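Local structure of putative phosphatase/phosphodiesterase MPN_349 (Mycoplasma pneumoniae M129, 1T71) at residues Lys165-Val176 with Thr194-Asp203. The protein binds two iron ions and probably hydrolyses phosphoester substrates, perhaps 2',3'-cyclic nucleotides, as a member of the YmdB-like family of metallophosphoesterases. Residues are numbered along the deposited sequence; the frame is centred on the assembly and turned at random.
Sequences KNAFCMAFDGYV and TPKGSAYITD
Thr194 OG1 is gripped by three groups: it donates to Asp173 OD2 at 2.5 Å and accepts from the backbone N atoms of Ser198, with an N-H...O angle of 158°, and of Lys196. The bond from Lys196 N defines an ST turn, superposed on the type I beta turn Thr194-Gly197. Asp173 receives the hydroxyl on the syn lone pair of OD2, and with its CG anti to the backbone N the carboxylate reaches into this turn. The aliphatic part of Lys196 crosses the carboxylate at a slant, CD 3.4 Å from Asp173 OD1. Ser198 OG lies close to two backbone carbonyl oxygens, Asp173 O and Val176 O, the latter at 2.6 Å.

The axis of helical residues 165-172 runs nearly antiparallel to that of strand 199-201, at 167°, with a closest approach of 9.8 Å. Helix 162-172 is the helix of a right-handed beta-alpha-beta crossover between parallel strands 152-158 and 178-182, within one of the two mixed sheets of this calcineurin-like fold. Midway along, Cys169 sits over one face of the Tyr200 ring, SG 3.7 Å from the centroid and 17° off the normal, with CB making a CH-pi contact.

Toward the iron site, the bent Lys165 chain brings NZ to Thr202 O at 2.7 Å, well out of the carbonyl plane. The same ammonium forms a long salt bridge, 3.5 Å, with Asp203 OD2, which is also hydrogen-bonded to Thr184 OG1; the Asp203 side chain lies about 5 Å from those of iron-binding Asp12 and His183.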
loop_
_atom_site.group_PDB
_atom_site.type_symbol
_atom_site.label_atom_id
_atom_site.label_comp_id
_atom_site.label_asym_id
_atom_site.label_seq_id
_atom_site.Cartn_x
_atom_site.Cartn_y
_atom_site.Cartn_z
ATOM N N LYS A 165 6.508 12.977 -2.053
ATOM C CA LYS A 165 6.463 12.118 -0.875
ATOM C C LYS A 165 7.143 12.771 0.331
ATOM O O LYS A 165 6.584 12.826 1.424
ATOM C CB LYS A 165 7.146 10.775 -1.175
ATOM C CG LYS A 165 6.266 9.553 -0.930
ATOM C CD LYS A 165 5.415 9.210 -2.138
ATOM C CE LYS A 165 6.216 8.449 -3.186
ATOM N NZ LYS A 165 6.410 7.007 -2.844
ATOM N N ASN A 166 8.359 13.264 0.129
ATOM C CA ASN A 166 9.092 13.886 1.209
ATOM C C ASN A 166 8.537 15.255 1.601
ATOM O O ASN A 166 8.664 15.669 2.752
ATOM C CB ASN A 166 10.572 13.946 0.841
ATOM C CG ASN A 166 11.245 12.588 0.977
ATOM O OD1 ASN A 166 11.668 12.204 2.069
ATOM N ND2 ASN A 166 11.316 11.842 -0.122
ATOM N N ALA A 167 7.918 15.954 0.657
ATOM C CA ALA A 167 7.329 17.246 0.976
ATOM C C ALA A 167 6.150 16.963 1.908
ATOM O O ALA A 167 5.889 17.707 2.851
ATOM C CB ALA A 167 6.844 17.939 -0.287
ATOM N N PHE A 168 5.454 15.863 1.635
ATOM C CA PHE A 168 4.301 15.455 2.431
ATOM C C PHE A 168 4.801 15.098 3.831
ATOM O O PHE A 168 4.183 15.454 4.831
ATOM C CB PHE A 168 3.622 14.248 1.762
ATOM C CG PHE A 168 2.257 13.919 2.314
ATOM C CD1 PHE A 168 2.105 12.981 3.336
ATOM C CD2 PHE A 168 1.123 14.529 1.797
ATOM C CE1 PHE A 168 0.838 12.653 3.828
ATOM C CE2 PHE A 168 -0.150 14.207 2.283
ATOM C CZ PHE A 168 -0.289 13.267 3.298
ATOM N N CYS A 169 5.937 14.410 3.891
ATOM C CA CYS A 169 6.540 14.014 5.156
ATOM C C CYS A 169 6.882 15.250 5.983
ATOM O O CYS A 169 6.625 15.309 7.185
ATOM C CB CYS A 169 7.822 13.213 4.898
ATOM S SG CYS A 169 8.779 12.809 6.399
ATOM N N MET A 170 7.463 16.239 5.322
ATOM C CA MET A 170 7.867 17.462 5.989
ATOM C C MET A 170 6.673 18.260 6.501
ATOM O O MET A 170 6.747 18.910 7.547
ATOM C CB MET A 170 8.702 18.315 5.036
ATOM C CG MET A 170 9.892 18.956 5.709
ATOM S SD MET A 170 11.301 17.851 5.924
ATOM C CE MET A 170 10.666 16.570 6.997
ATOM N N ALA A 171 5.569 18.195 5.767
ATOM C CA ALA A 171 4.368 18.920 6.143
ATOM C C ALA A 171 3.613 18.334 7.338
ATOM O O ALA A 171 3.170 19.078 8.211
ATOM C CB ALA A 171 3.430 19.011 4.948
ATOM N N PHE A 172 3.464 17.014 7.383
ATOM C CA PHE A 172 2.697 16.383 8.462
ATOM C C PHE A 172 3.465 15.535 9.475
ATOM O O PHE A 172 2.851 14.840 10.279
ATOM C CB PHE A 172 1.588 15.511 7.856
ATOM C CG PHE A 172 0.679 16.247 6.915
ATOM C CD1 PHE A 172 0.897 16.207 5.541
ATOM C CD2 PHE A 172 -0.391 16.992 7.405
ATOM C CE1 PHE A 172 0.061 16.898 4.664
ATOM C CE2 PHE A 172 -1.236 17.687 6.541
ATOM C CZ PHE A 172 -1.010 17.639 5.167
ATOM N N ASP A 173 4.791 15.605 9.460
ATOM C CA ASP A 173 5.599 14.787 10.353
ATOM C C ASP A 173 5.056 14.463 11.747
ATOM O O ASP A 173 4.841 13.300 12.065
ATOM C CB ASP A 173 7.010 15.361 10.494
ATOM C CG ASP A 173 7.937 14.429 11.274
ATOM O OD1 ASP A 173 9.137 14.735 11.405
ATOM O OD2 ASP A 173 7.464 13.380 11.755
ATOM N N GLY A 174 4.828 15.449 12.596
ATOM C CA GLY A 174 4.347 15.080 13.919
ATOM C C GLY A 174 2.843 15.055 14.124
ATOM O O GLY A 174 2.368 14.621 15.169
ATOM N N TYR A 175 2.094 15.507 13.126
ATOM C CA TYR A 175 0.640 15.568 13.212
ATOM C C TYR A 175 -0.068 14.249 12.951
ATOM O O TYR A 175 -1.292 14.165 13.060
ATOM C CB TYR A 175 0.128 16.633 12.244
ATOM C CG TYR A 175 0.549 18.024 12.640
ATOM C CD1 TYR A 175 -0.319 18.857 13.340
ATOM C CD2 TYR A 175 1.831 18.495 12.354
ATOM C CE1 TYR A 175 0.073 20.129 13.749
ATOM C CE2 TYR A 175 2.235 19.763 12.761
ATOM C CZ TYR A 175 1.348 20.574 13.459
ATOM O OH TYR A 175 1.738 21.822 13.881
ATOM N N VAL A 176 0.703 13.226 12.605
ATOM C CA VAL A 176 0.159 11.905 12.325
ATOM C C VAL A 176 1.100 10.834 12.874
ATOM O O VAL A 176 2.254 11.124 13.199
ATOM C CB VAL A 176 -0.051 11.732 10.792
ATOM C CG1 VAL A 176 0.034 10.283 10.393
ATOM C CG2 VAL A 176 -1.416 12.292 10.401
ATOM N N THR A 194 10.751 9.271 12.919
ATOM C CA THR A 194 11.193 10.638 12.639
ATOM C C THR A 194 11.577 11.384 13.914
ATOM O O THR A 194 11.267 10.939 15.019
ATOM C CB THR A 194 10.090 11.455 11.931
ATOM O OG1 THR A 194 9.026 11.712 12.854
ATOM C CG2 THR A 194 9.527 10.686 10.719
ATOM N N PRO A 195 12.261 12.534 13.774
ATOM C CA PRO A 195 12.675 13.337 14.930
ATOM C C PRO A 195 11.464 13.836 15.712
ATOM O O PRO A 195 11.613 14.335 16.833
ATOM C CB PRO A 195 13.447 14.495 14.295
ATOM C CG PRO A 195 14.006 13.888 13.046
ATOM C CD PRO A 195 12.835 13.078 12.530
ATOM N N LYS A 196 10.278 13.719 15.106
ATOM C CA LYS A 196 9.026 14.149 15.735
ATOM C C LYS A 196 8.223 12.979 16.305
ATOM O O LYS A 196 7.130 13.173 16.826
ATOM C CB LYS A 196 8.139 14.900 14.742
ATOM C CG LYS A 196 8.218 16.419 14.810
ATOM C CD LYS A 196 9.290 16.982 13.916
ATOM C CE LYS A 196 9.141 18.499 13.788
ATOM N NZ LYS A 196 7.801 18.890 13.269
ATOM N N GLY A 197 8.739 11.763 16.177
ATOM C CA GLY A 197 8.030 10.632 16.740
ATOM C C GLY A 197 7.078 9.868 15.844
ATOM O O GLY A 197 6.279 9.077 16.343
ATOM N N SER A 198 7.143 10.101 14.539
ATOM C CA SER A 198 6.287 9.375 13.610
ATOM C C SER A 198 7.124 8.336 12.887
ATOM O O SER A 198 8.334 8.239 13.093
ATOM C CB SER A 198 5.684 10.319 12.573
ATOM O OG SER A 198 4.844 11.272 13.186
ATOM N N ALA A 199 6.471 7.545 12.048
ATOM C CA ALA A 199 7.177 6.555 11.255
ATOM C C ALA A 199 7.042 7.034 9.812
ATOM O O ALA A 199 5.968 7.478 9.401
ATOM C CB ALA A 199 6.542 5.185 11.425
ATOM N N TYR A 200 8.131 6.975 9.053
ATOM C CA TYR A 200 8.109 7.400 7.653
ATOM C C TYR A 200 8.943 6.497 6.760
ATOM O O TYR A 200 9.938 5.921 7.199
ATOM C CB TYR A 200 8.662 8.822 7.495
ATOM C CG TYR A 200 8.818 9.233 6.037
ATOM C CD1 TYR A 200 7.707 9.565 5.263
ATOM C CD2 TYR A 200 10.071 9.242 5.419
ATOM C CE1 TYR A 200 7.832 9.893 3.918
ATOM C CE2 TYR A 200 10.210 9.569 4.060
ATOM C CZ TYR A 200 9.082 9.892 3.317
ATOM O OH TYR A 200 9.188 10.195 1.973
ATOM N N ILE A 201 8.527 6.389 5.501
ATOM C CA ILE A 201 9.248 5.626 4.492
ATOM C C ILE A 201 8.730 6.113 3.137
ATOM O O ILE A 201 7.519 6.208 2.919
ATOM C CB ILE A 201 9.054 4.087 4.652
ATOM C CG1 ILE A 201 10.000 3.355 3.697
ATOM C CG2 ILE A 201 7.614 3.695 4.392
ATOM C CD1 ILE A 201 9.967 1.833 3.827
ATOM N N THR A 202 9.649 6.451 2.237
ATOM C CA THR A 202 9.266 6.958 0.925
ATOM C C THR A 202 8.383 5.969 0.173
ATOM O O THR A 202 7.400 6.371 -0.447
ATOM C CB THR A 202 10.510 7.323 0.089
ATOM O OG1 THR A 202 11.199 8.400 0.735
ATOM C CG2 THR A 202 10.106 7.777 -1.315
ATOM N N ASP A 203 8.733 4.686 0.226
ATOM C CA ASP A 203 7.922 3.654 -0.417
ATOM C C ASP A 203 8.093 2.292 0.260
ATOM O O ASP A 203 9.210 1.795 0.418
ATOM C CB ASP A 203 8.246 3.536 -1.916
ATOM C CG ASP A 203 7.089 2.936 -2.711
ATOM O OD1 ASP A 203 6.661 1.798 -2.386
ATOM O OD2 ASP A 203 6.597 3.606 -3.650
#